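Local coordinates for protein ATP-dependent Clp protease proteolytic subunit (Listeria monocytogenes, PDB 4JCQ) that probably cleaves peptide bonds in a range of proteins as an ATP-dependent serine protease, with a role in degrading misfolded proteins, at residues R22-Y27 with L43-I48; D37-L42 with H71-F76; I55-Q60 with T95-A100. One frame throughout, in Å; residues are numbered along the deposited sequence.

Interaction 1: R22-Y27 with L43-I48; sequences RTVLIY and LLLESI
The guanidinium group of Arg22 presents its outer edge to the backbone carbonyl of Leu45, with Leu45 O in the plane of the group and Ile48 CB also near that plane at the edge. This is how the residue leading into strand 23-27, and Val24 within it, meet the last turn of helix 32-48 within the beta-alpha-beta unit completed by strand 53-59. Both terminal nitrogens converge on the one oxygen. The bond from Arg22 NH2 to Leu45 O is the shorter and straighter, at 2.8 Å with an N-H...O angle of 159°, while that from Arg22 NH1 to Leu45 O is 3.2 Å and more bent, at 136°. Both reach the oxygen from the same face of the carbonyl; NH2 is moderately tilted from the carbonyl plane, whereas NH1 lies well above it.

Such a grip suits the C-terminal end of a helix, where carbonyls run short of backbone N-H partners and a positive group should be welcome to the helix dipole. Arg22 NH1 has a second acceptor in Asp51 O, and NE makes a weak bond to Pro52 O, so the guanidinium also ties down the loop between the helix and strand 53-59. Arg22 itself has positive phi, as the first residue to leave helix 14-20, and bends at chi2 and chi3 bring its tip round to the helix.

Leu45 supplies the apolar half. Its CG stands anti to its own carbonyl carbon (chi1 -71°), sending the side chain toward the strand, where it runs alongside Arg22 in the opposite direction. The two methyls divide the work: Leu45 CD2 lies 3.8 Å from Arg22 NH2, and Leu45 CD1 meets Val24 CG2, also at 3.8 Å.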
loop_
_atom_site.group_PDB
_atom_site.type_symbol
_atom_site.label_atom_id
_atom_site.label_comp_id
_atom_site.label_asym_id
_atom_site.label_seq_id
_atom_site.Cartn_x
_atom_site.Cartn_y
_atom_site.Cartn_z
ATOM N N ARG H 22 -19.530 -15.869 12.604
ATOM C CA ARG H 22 -20.028 -14.724 13.385
ATOM C C ARG H 22 -19.095 -14.400 14.559
ATOM O O ARG H 22 -19.518 -14.331 15.717
ATOM C CB ARG H 22 -21.491 -14.912 13.845
ATOM C CG ARG H 22 -22.292 -15.944 13.060
ATOM C CD ARG H 22 -23.680 -15.492 12.618
ATOM N NE ARG H 22 -24.318 -14.471 13.453
ATOM C CZ ARG H 22 -24.798 -13.319 12.986
ATOM N NH1 ARG H 22 -25.371 -12.449 13.808
ATOM N NH2 ARG H 22 -24.715 -13.033 11.690
ATOM N N THR H 23 -17.818 -14.217 14.231
ATOM C CA THR H 23 -16.777 -13.932 15.211
ATOM C C THR H 23 -16.102 -12.598 14.895
ATOM O O THR H 23 -15.799 -12.300 13.738
ATOM C CB THR H 23 -15.725 -15.064 15.257
ATOM O OG1 THR H 23 -16.373 -16.304 15.569
ATOM C CG2 THR H 23 -14.668 -14.791 16.310
ATOM N N VAL H 24 -15.887 -11.797 15.934
ATOM C CA VAL H 24 -15.199 -10.516 15.810
ATOM C C VAL H 24 -13.989 -10.522 16.742
ATOM O O VAL H 24 -14.095 -10.912 17.909
ATOM C CB VAL H 24 -16.136 -9.329 16.150
ATOM C CG1 VAL H 24 -15.389 -8.001 16.106
ATOM C CG2 VAL H 24 -17.324 -9.295 15.194
ATOM N N LEU H 25 -12.839 -10.109 16.220
ATOM C CA LEU H 25 -11.632 -10.015 17.030
ATOM C C LEU H 25 -11.326 -8.561 17.357
ATOM O O LEU H 25 -11.240 -7.718 16.462
ATOM C CB LEU H 25 -10.436 -10.668 16.324
ATOM C CG LEU H 25 -10.545 -12.123 15.847
ATOM C CD1 LEU H 25 -9.207 -12.580 15.290
ATOM C CD2 LEU H 25 -11.006 -13.064 16.950
ATOM N N ILE H 26 -11.184 -8.277 18.647
ATOM C CA ILE H 26 -10.773 -6.956 19.116
ATOM C C ILE H 26 -9.414 -7.107 19.795
ATOM O O ILE H 26 -9.327 -7.359 21.001
ATOM C CB ILE H 26 -11.828 -6.318 20.056
ATOM C CG1 ILE H 26 -13.173 -6.170 19.328
ATOM C CG2 ILE H 26 -11.356 -4.962 20.567
ATOM C CD1 ILE H 26 -14.301 -5.622 20.182
ATOM N N TYR H 27 -8.357 -6.989 18.992
ATOM C CA TYR H 27 -6.985 -7.168 19.449
ATOM C C TYR H 27 -6.226 -5.853 19.302
ATOM O O TYR H 27 -6.265 -5.224 18.241
ATOM C CB TYR H 27 -6.269 -8.251 18.624
ATOM C CG TYR H 27 -6.689 -9.701 18.851
ATOM C CD1 TYR H 27 -5.820 -10.743 18.527
ATOM C CD2 TYR H 27 -7.943 -10.035 19.374
ATOM C CE1 TYR H 27 -6.183 -12.069 18.709
ATOM C CE2 TYR H 27 -8.315 -11.361 19.564
ATOM C CZ TYR H 27 -7.430 -12.374 19.228
ATOM O OH TYR H 27 -7.789 -13.694 19.408
ATOM N N LEU H 43 -22.505 -4.430 12.467
ATOM C CA LEU H 43 -23.656 -4.042 11.649
ATOM C C LEU H 43 -23.882 -5.011 10.491
ATOM O O LEU H 43 -25.025 -5.324 10.153
ATOM C CB LEU H 43 -23.499 -2.608 11.129
ATOM C CG LEU H 43 -23.655 -1.470 12.146
ATOM C CD1 LEU H 43 -23.079 -0.174 11.597
ATOM C CD2 LEU H 43 -25.108 -1.282 12.564
ATOM N N LEU H 44 -22.788 -5.485 9.897
ATOM C CA LEU H 44 -22.843 -6.462 8.814
ATOM C C LEU H 44 -23.419 -7.792 9.306
ATOM O O LEU H 44 -24.300 -8.364 8.662
ATOM C CB LEU H 44 -21.450 -6.647 8.188
ATOM C CG LEU H 44 -21.183 -7.476 6.921
ATOM C CD1 LEU H 44 -20.818 -8.914 7.264
ATOM C CD2 LEU H 44 -22.319 -7.421 5.904
ATOM N N LEU H 45 -22.930 -8.267 10.451
ATOM C CA LEU H 45 -23.410 -9.517 11.045
ATOM C C LEU H 45 -24.873 -9.433 11.481
ATOM O O LEU H 45 -25.623 -10.404 11.343
ATOM C CB LEU H 45 -22.520 -9.944 12.219
ATOM C CG LEU H 45 -21.108 -10.445 11.896
ATOM C CD1 LEU H 45 -20.267 -10.527 13.160
ATOM C CD2 LEU H 45 -21.133 -11.788 11.177
ATOM N N GLU H 46 -25.271 -8.270 11.996
ATOM C CA GLU H 46 -26.660 -8.011 12.372
ATOM C C GLU H 46 -27.598 -8.089 11.166
ATOM O O GLU H 46 -28.688 -8.657 11.260
ATOM C CB GLU H 46 -26.792 -6.645 13.055
ATOM C CG GLU H 46 -28.222 -6.277 13.427
ATOM C CD GLU H 46 -28.364 -4.873 13.980
ATOM O OE1 GLU H 46 -27.674 -3.950 13.495
ATOM O OE2 GLU H 46 -29.187 -4.695 14.900
ATOM N N SER H 47 -27.166 -7.524 10.039
ATOM C CA SER H 47 -27.973 -7.503 8.818
ATOM C C SER H 47 -28.168 -8.894 8.208
ATOM O O SER H 47 -29.151 -9.134 7.504
ATOM C CB SER H 47 -27.368 -6.552 7.783
ATOM O OG SER H 47 -26.162 -7.067 7.249
ATOM N N ILE H 48 -27.232 -9.801 8.481
ATOM C CA ILE H 48 -27.298 -11.168 7.967
ATOM C C ILE H 48 -28.321 -12.011 8.738
ATOM O O ILE H 48 -29.209 -12.616 8.132
ATOM C CB ILE H 48 -25.905 -11.838 7.942
ATOM C CG1 ILE H 48 -25.008 -11.142 6.912
ATOM C CG2 ILE H 48 -26.016 -13.324 7.617
ATOM C CD1 ILE H 48 -23.533 -11.442 7.062
#

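Interaction 2: D37-L42 with H71-F76; sequences DVSKQL and HDMIKF
Ser39, Leu42, Met73 and Ile74 form a buried, almost entirely apolar contact between two side-by-side helices, 32-48 and 64-76, which follow successive strands of the parallel sheet. The segment axes run nearly parallel, 5° apart in direction and 10.2 Å apart at closest approach. No hydrogen bond crosses between the segments, and contact is made by a few side-chain atoms.

Leu42 does most of the apolar work from its helix. Its methyl CD1 rests 4.0 Å from Ile74 CG1 and 4.2 Å from Met73 CB, so that one branch serves two consecutive residues of helix 64-76; the leucine chain crosses both obliquely. One turn earlier, Ser39 OG comes within 3.7 Å of Met73 CG, a van der Waals approach and not a polar one. The Ser39 and Met73 CA atoms are 6.7 Å apart, a closeness consistent with the small serine side chain. Met73 bends at both chi2 and chi3, and its early methylene, not the sulfur, meets the serine.

In this alpha/beta fold of the ClpP-crotonase clan, the two helices cover one face of the sheet: Val38 reaches Ile26 on strand 23-27, while Ile74 touches Ile55 on strand 53-59. The polar end of Ser39 is satisfied elsewhere, by Ala35 O in its own helix and by Tyr27 OH of a neighbouring subunit.

Helix 64-76 also carries a local pair away from the contact surface. His71 ND1 donates to Asp72 OD2 over 2.8 Å, with OD2 in the plane of the imidazole ring; ND1 meets OD2 on its anti side, somewhat out of the carboxylate plane. The other oxygen, Asp72 OD1, accepts the backbone N of Asn110 from that same neighbouring subunit.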
loop_
_atom_site.group_PDB
_atom_site.type_symbol
_atom_site.label_atom_id
_atom_site.label_comp_id
_atom_site.label_asym_id
_atom_site.label_seq_id
_atom_site.Cartn_x
_atom_site.Cartn_y
_atom_site.Cartn_z
ATOM N N ASP H 37 -13.964 -0.248 12.321
ATOM C CA ASP H 37 -13.864 -1.620 11.829
ATOM C C ASP H 37 -14.821 -2.557 12.571
ATOM O O ASP H 37 -15.534 -3.343 11.943
ATOM C CB ASP H 37 -12.418 -2.120 11.945
ATOM C CG ASP H 37 -12.188 -3.439 11.228
ATOM O OD1 ASP H 37 -11.321 -4.214 11.684
ATOM O OD2 ASP H 37 -12.863 -3.709 10.209
ATOM N N VAL H 38 -14.843 -2.457 13.899
ATOM C CA VAL H 38 -15.728 -3.277 14.732
ATOM C C VAL H 38 -17.203 -2.933 14.497
ATOM O O VAL H 38 -18.040 -3.833 14.377
ATOM C CB VAL H 38 -15.358 -3.184 16.233
ATOM C CG1 VAL H 38 -16.416 -3.842 17.110
ATOM C CG2 VAL H 38 -14.000 -3.827 16.483
ATOM N N SER H 39 -17.512 -1.637 14.414
ATOM C CA SER H 39 -18.876 -1.185 14.116
ATOM C C SER H 39 -19.385 -1.760 12.793
ATOM O O SER H 39 -20.514 -2.248 12.723
ATOM C CB SER H 39 -18.963 0.343 14.095
ATOM O OG SER H 39 -18.750 0.891 15.386
ATOM N N LYS H 40 -18.546 -1.708 11.761
ATOM C CA LYS H 40 -18.891 -2.253 10.444
ATOM C C LYS H 40 -19.158 -3.755 10.489
ATOM O O LYS H 40 -20.124 -4.230 9.890
ATOM C CB LYS H 40 -17.802 -1.936 9.414
ATOM C CG LYS H 40 -17.870 -0.519 8.871
ATOM C CD LYS H 40 -16.733 -0.226 7.908
ATOM C CE LYS H 40 -16.796 1.212 7.418
ATOM N NZ LYS H 40 -15.666 1.538 6.505
ATOM N N GLN H 41 -18.307 -4.490 11.204
ATOM C CA GLN H 41 -18.458 -5.938 11.351
ATOM C C GLN H 41 -19.743 -6.304 12.089
ATOM O O GLN H 41 -20.464 -7.208 11.668
ATOM C CB GLN H 41 -17.251 -6.549 12.067
ATOM C CG GLN H 41 -15.974 -6.571 11.244
ATOM C CD GLN H 41 -14.809 -7.162 12.009
ATOM O OE1 GLN H 41 -14.821 -8.338 12.366
ATOM N NE2 GLN H 41 -13.794 -6.345 12.266
ATOM N N LEU H 42 -20.025 -5.592 13.179
ATOM C CA LEU H 42 -21.224 -5.840 13.982
ATOM C C LEU H 42 -22.513 -5.526 13.224
ATOM O O LEU H 42 -23.492 -6.271 13.324
ATOM C CB LEU H 42 -21.178 -5.057 15.301
ATOM C CG LEU H 42 -20.147 -5.469 16.360
ATOM C CD1 LEU H 42 -20.196 -4.516 17.545
ATOM C CD2 LEU H 42 -20.346 -6.907 16.822
ATOM N N HIS H 71 -18.672 -0.404 23.080
ATOM C CA HIS H 71 -19.568 -0.816 24.169
ATOM C C HIS H 71 -21.015 -0.642 23.784
ATOM O O HIS H 71 -21.809 -1.582 23.893
ATOM C CB HIS H 71 -19.254 -0.029 25.443
ATOM C CG HIS H 71 -20.265 -0.225 26.556
ATOM N ND1 HIS H 71 -21.446 0.420 26.585
ATOM C CD2 HIS H 71 -20.222 -1.015 27.703
ATOM C CE1 HIS H 71 -22.131 0.056 27.686
ATOM N NE2 HIS H 71 -21.380 -0.823 28.370
ATOM N N ASP H 72 -21.363 0.559 23.326
ATOM C CA ASP H 72 -22.746 0.892 22.984
ATOM C C ASP H 72 -23.249 0.170 21.734
ATOM O O ASP H 72 -24.422 -0.195 21.663
ATOM C CB ASP H 72 -22.923 2.407 22.846
ATOM C CG ASP H 72 -22.955 3.123 24.190
ATOM O OD1 ASP H 72 -23.100 4.363 24.197
ATOM O OD2 ASP H 72 -22.834 2.455 25.241
ATOM N N MET H 73 -22.365 -0.045 20.761
ATOM C CA MET H 73 -22.727 -0.782 19.544
ATOM C C MET H 73 -23.055 -2.244 19.839
ATOM O O MET H 73 -23.960 -2.818 19.226
ATOM C CB MET H 73 -21.627 -0.685 18.478
ATOM C CG MET H 73 -21.553 0.657 17.754
ATOM S SD MET H 73 -23.064 1.172 16.901
ATOM C CE MET H 73 -23.384 -0.233 15.842
ATOM N N ILE H 74 -22.315 -2.834 20.780
ATOM C CA ILE H 74 -22.576 -4.196 21.251
ATOM C C ILE H 74 -23.988 -4.311 21.832
ATOM O O ILE H 74 -24.715 -5.254 21.518
ATOM C CB ILE H 74 -21.510 -4.658 22.278
ATOM C CG1 ILE H 74 -20.194 -4.994 21.565
ATOM C CG2 ILE H 74 -21.992 -5.864 23.077
ATOM C CD1 ILE H 74 -18.990 -5.075 22.483
ATOM N N LYS H 75 -24.372 -3.340 22.660
ATOM C CA LYS H 75 -25.709 -3.312 23.256
ATOM C C LYS H 75 -26.798 -2.896 22.262
ATOM O O LYS H 75 -27.956 -3.294 22.408
ATOM C CB LYS H 75 -25.738 -2.394 24.482
ATOM C CG LYS H 75 -25.007 -2.953 25.692
ATOM C CD LYS H 75 -25.415 -2.231 26.966
ATOM C CE LYS H 75 -24.838 -2.919 28.192
ATOM N NZ LYS H 75 -25.376 -2.346 29.456
ATOM N N PHE H 76 -26.418 -2.106 21.258
ATOM C CA PHE H 76 -27.362 -1.563 20.275
ATOM C C PHE H 76 -27.921 -2.618 19.319
ATOM O O PHE H 76 -29.128 -2.661 19.076
ATOM C CB PHE H 76 -26.718 -0.411 19.489
ATOM C CG PHE H 76 -27.611 0.190 18.438
ATOM C CD1 PHE H 76 -28.638 1.063 18.791
ATOM C CD2 PHE H 76 -27.419 -0.107 17.091
ATOM C CE1 PHE H 76 -29.460 1.619 17.821
ATOM C CE2 PHE H 76 -28.239 0.448 16.118
ATOM C CZ PHE H 76 -29.259 1.312 16.484
#

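Interaction 3: I55-Q60 with T95-A100; sequences IFINSQ and TIYLAA
Helix 92-97 begins just after Ser91, the predicted nucleophile, and its last turn packs through Ile96 and Tyr97 against Ile57 of strand 53-59. The contact therefore lies in the core of the ClpP alpha/beta fold, close to the centre of the chain, where a strand of the parallel sheet backs the helix that trails the probable active-site serine. The side chain of Ile96 is about 9 Å from that of Ser91, so the contact lies beside the predicted site and not in it.

One methyl carries the whole contact. Ile57 points toward the helix, and an extended chi2 of 162° carries CD1 out to its surface. There it sits 4.0 Å from the branch methyl Ile96 CG2 and touches Tyr97 over both backbone and ring.

With CG anti to the backbone N (chi1 -176°), the Tyr97 ring stands beside its own carbonyl carbon, with its CD1 within touch of the isoleucine methyl. The hydroxyl at the far end is bonded to Phe106 O on strand 105-108, which should limit how far the ring can shift. Just here the helix gives out: Ala99 N bonds to Ile96 O at 3.0 Å, and a type I turn runs from Tyr97 to Ala100. Ile57 CD1 meets Tyr97 at three carbons: CA at 3.8 Å, CB at 4.1 Å and ring atom CD1, approached obliquely, at 4.0 Å.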
loop_
_atom_site.group_PDB
_atom_site.type_symbol
_atom_site.label_atom_id
_atom_site.label_comp_id
_atom_site.label_asym_id
_atom_site.label_seq_id
_atom_site.Cartn_x
_atom_site.Cartn_y
_atom_site.Cartn_z
ATOM N N ILE H 55 -17.229 -12.355 20.430
ATOM C CA ILE H 55 -16.123 -11.406 20.345
ATOM C C ILE H 55 -14.964 -11.866 21.229
ATOM O O ILE H 55 -15.136 -12.053 22.433
ATOM C CB ILE H 55 -16.548 -9.971 20.742
ATOM C CG1 ILE H 55 -17.711 -9.481 19.866
ATOM C CG2 ILE H 55 -15.365 -9.019 20.645
ATOM C CD1 ILE H 55 -18.205 -8.087 20.200
ATOM N N PHE H 56 -13.797 -12.061 20.619
ATOM C CA PHE H 56 -12.561 -12.326 21.357
ATOM C C PHE H 56 -11.827 -11.009 21.583
ATOM O O PHE H 56 -11.534 -10.285 20.627
ATOM C CB PHE H 56 -11.662 -13.312 20.598
ATOM C CG PHE H 56 -12.210 -14.714 20.529
ATOM C CD1 PHE H 56 -13.079 -15.087 19.511
ATOM C CD2 PHE H 56 -11.845 -15.666 21.476
ATOM C CE1 PHE H 56 -13.584 -16.380 19.444
ATOM C CE2 PHE H 56 -12.347 -16.959 21.417
ATOM C CZ PHE H 56 -13.217 -17.317 20.397
ATOM N N ILE H 57 -11.541 -10.699 22.847
ATOM C CA ILE H 57 -10.919 -9.425 23.213
ATOM C C ILE H 57 -9.546 -9.630 23.850
ATOM O O ILE H 57 -9.419 -10.293 24.886
ATOM C CB ILE H 57 -11.804 -8.588 24.173
ATOM C CG1 ILE H 57 -13.202 -8.380 23.584
ATOM C CG2 ILE H 57 -11.148 -7.241 24.469
ATOM C CD1 ILE H 57 -14.254 -7.972 24.596
ATOM N N ASN H 58 -8.531 -9.062 23.204
ATOM C CA ASN H 58 -7.179 -8.971 23.744
ATOM C C ASN H 58 -6.742 -7.519 23.613
ATOM O O ASN H 58 -6.262 -7.106 22.559
ATOM C CB ASN H 58 -6.223 -9.902 22.975
ATOM C CG ASN H 58 -4.796 -9.877 23.516
ATOM O OD1 ASN H 58 -4.335 -8.875 24.060
ATOM N ND2 ASN H 58 -4.083 -10.983 23.347
ATOM N N SER H 59 -6.929 -6.737 24.675
ATOM C CA SER H 59 -6.662 -5.303 24.603
ATOM C C SER H 59 -6.232 -4.678 25.921
ATOM O O SER H 59 -6.834 -4.920 26.966
ATOM C CB SER H 59 -7.880 -4.548 24.062
ATOM O OG SER H 59 -7.583 -3.167 23.935
ATOM N N GLN H 60 -5.195 -3.850 25.828
ATOM C CA GLN H 60 -4.680 -3.057 26.934
ATOM C C GLN H 60 -5.514 -1.789 27.159
ATOM O O GLN H 60 -5.303 -1.061 28.129
ATOM C CB GLN H 60 -3.209 -2.687 26.664
ATOM C CG GLN H 60 -2.972 -1.799 25.436
ATOM C CD GLN H 60 -2.777 -2.562 24.127
ATOM O OE1 GLN H 60 -3.402 -3.602 23.876
ATOM N NE2 GLN H 60 -1.908 -2.029 23.269
ATOM N N THR H 95 -14.233 -1.946 29.611
ATOM C CA THR H 95 -15.508 -1.292 29.324
ATOM C C THR H 95 -16.243 -2.018 28.193
ATOM O O THR H 95 -17.446 -2.275 28.289
ATOM C CB THR H 95 -15.297 0.199 28.989
ATOM O OG1 THR H 95 -14.606 0.829 30.074
ATOM C CG2 THR H 95 -16.631 0.913 28.768
ATOM N N ILE H 96 -15.505 -2.362 27.140
ATOM C CA ILE H 96 -16.043 -3.132 26.016
ATOM C C ILE H 96 -16.487 -4.526 26.466
ATOM O O ILE H 96 -17.600 -4.955 26.166
ATOM C CB ILE H 96 -15.013 -3.246 24.869
ATOM C CG1 ILE H 96 -14.806 -1.879 24.208
ATOM C CG2 ILE H 96 -15.454 -4.281 23.838
ATOM C CD1 ILE H 96 -13.538 -1.772 23.387
ATOM N N TYR H 97 -15.609 -5.215 27.191
ATOM C CA TYR H 97 -15.882 -6.557 27.707
ATOM C C TYR H 97 -17.186 -6.607 28.505
ATOM O O TYR H 97 -17.987 -7.536 28.349
ATOM C CB TYR H 97 -14.700 -7.037 28.564
ATOM C CG TYR H 97 -14.828 -8.456 29.072
ATOM C CD1 TYR H 97 -14.361 -9.533 28.320
ATOM C CD2 TYR H 97 -15.412 -8.720 30.312
ATOM C CE1 TYR H 97 -14.477 -10.836 28.785
ATOM C CE2 TYR H 97 -15.534 -10.018 30.786
ATOM C CZ TYR H 97 -15.069 -11.070 30.020
ATOM O OH TYR H 97 -15.195 -12.354 30.496
ATOM N N LEU H 98 -17.402 -5.588 29.334
ATOM C CA LEU H 98 -18.562 -5.527 30.216
ATOM C C LEU H 98 -19.868 -5.116 29.527
ATOM O O LEU H 98 -20.910 -5.032 30.180
ATOM C CB LEU H 98 -18.272 -4.615 31.418
ATOM C CG LEU H 98 -17.222 -5.096 32.427
ATOM C CD1 LEU H 98 -16.960 -4.024 33.472
ATOM C CD2 LEU H 98 -17.626 -6.405 33.093
ATOM N N ALA H 99 -19.814 -4.870 28.217
ATOM C CA ALA H 99 -21.021 -4.576 27.433
ATOM C C ALA H 99 -21.937 -5.795 27.307
ATOM O O ALA H 99 -23.153 -5.655 27.189
ATOM C CB ALA H 99 -20.653 -4.049 26.053
ATOM N N ALA H 100 -21.344 -6.987 27.326
ATOM C CA ALA H 100 -22.106 -8.230 27.265
ATOM C C ALA H 100 -22.750 -8.526 28.616
ATOM O O ALA H 100 -22.211 -8.151 29.665
ATOM C CB ALA H 100 -21.207 -9.380 26.839
#

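The three contacts illustrate how layers of one fold are knit together. Interactions 1 and 2 share helix 32-48 and lie 8 Å apart between centres; Ile26 CG1 packs on Val38 CG2 at 3.8 Å, and Leu43 CD2 on Met73 CE at the same distance. Interactions 1 and 3 are 14 Å apart but joined through the sheet, where Ile26 N and Phe56 O are 2.8 Å apart, a probable hydrogen bond between neighbouring strands. Interaction 2 meets interaction 3, 11 Å away, where Ile74 CG2 approaches Ala99 CB at 3.7 Å. Of the three, interaction 3 comes near the predicted nucleophile Ser91; the other two lie away from the annotated sites.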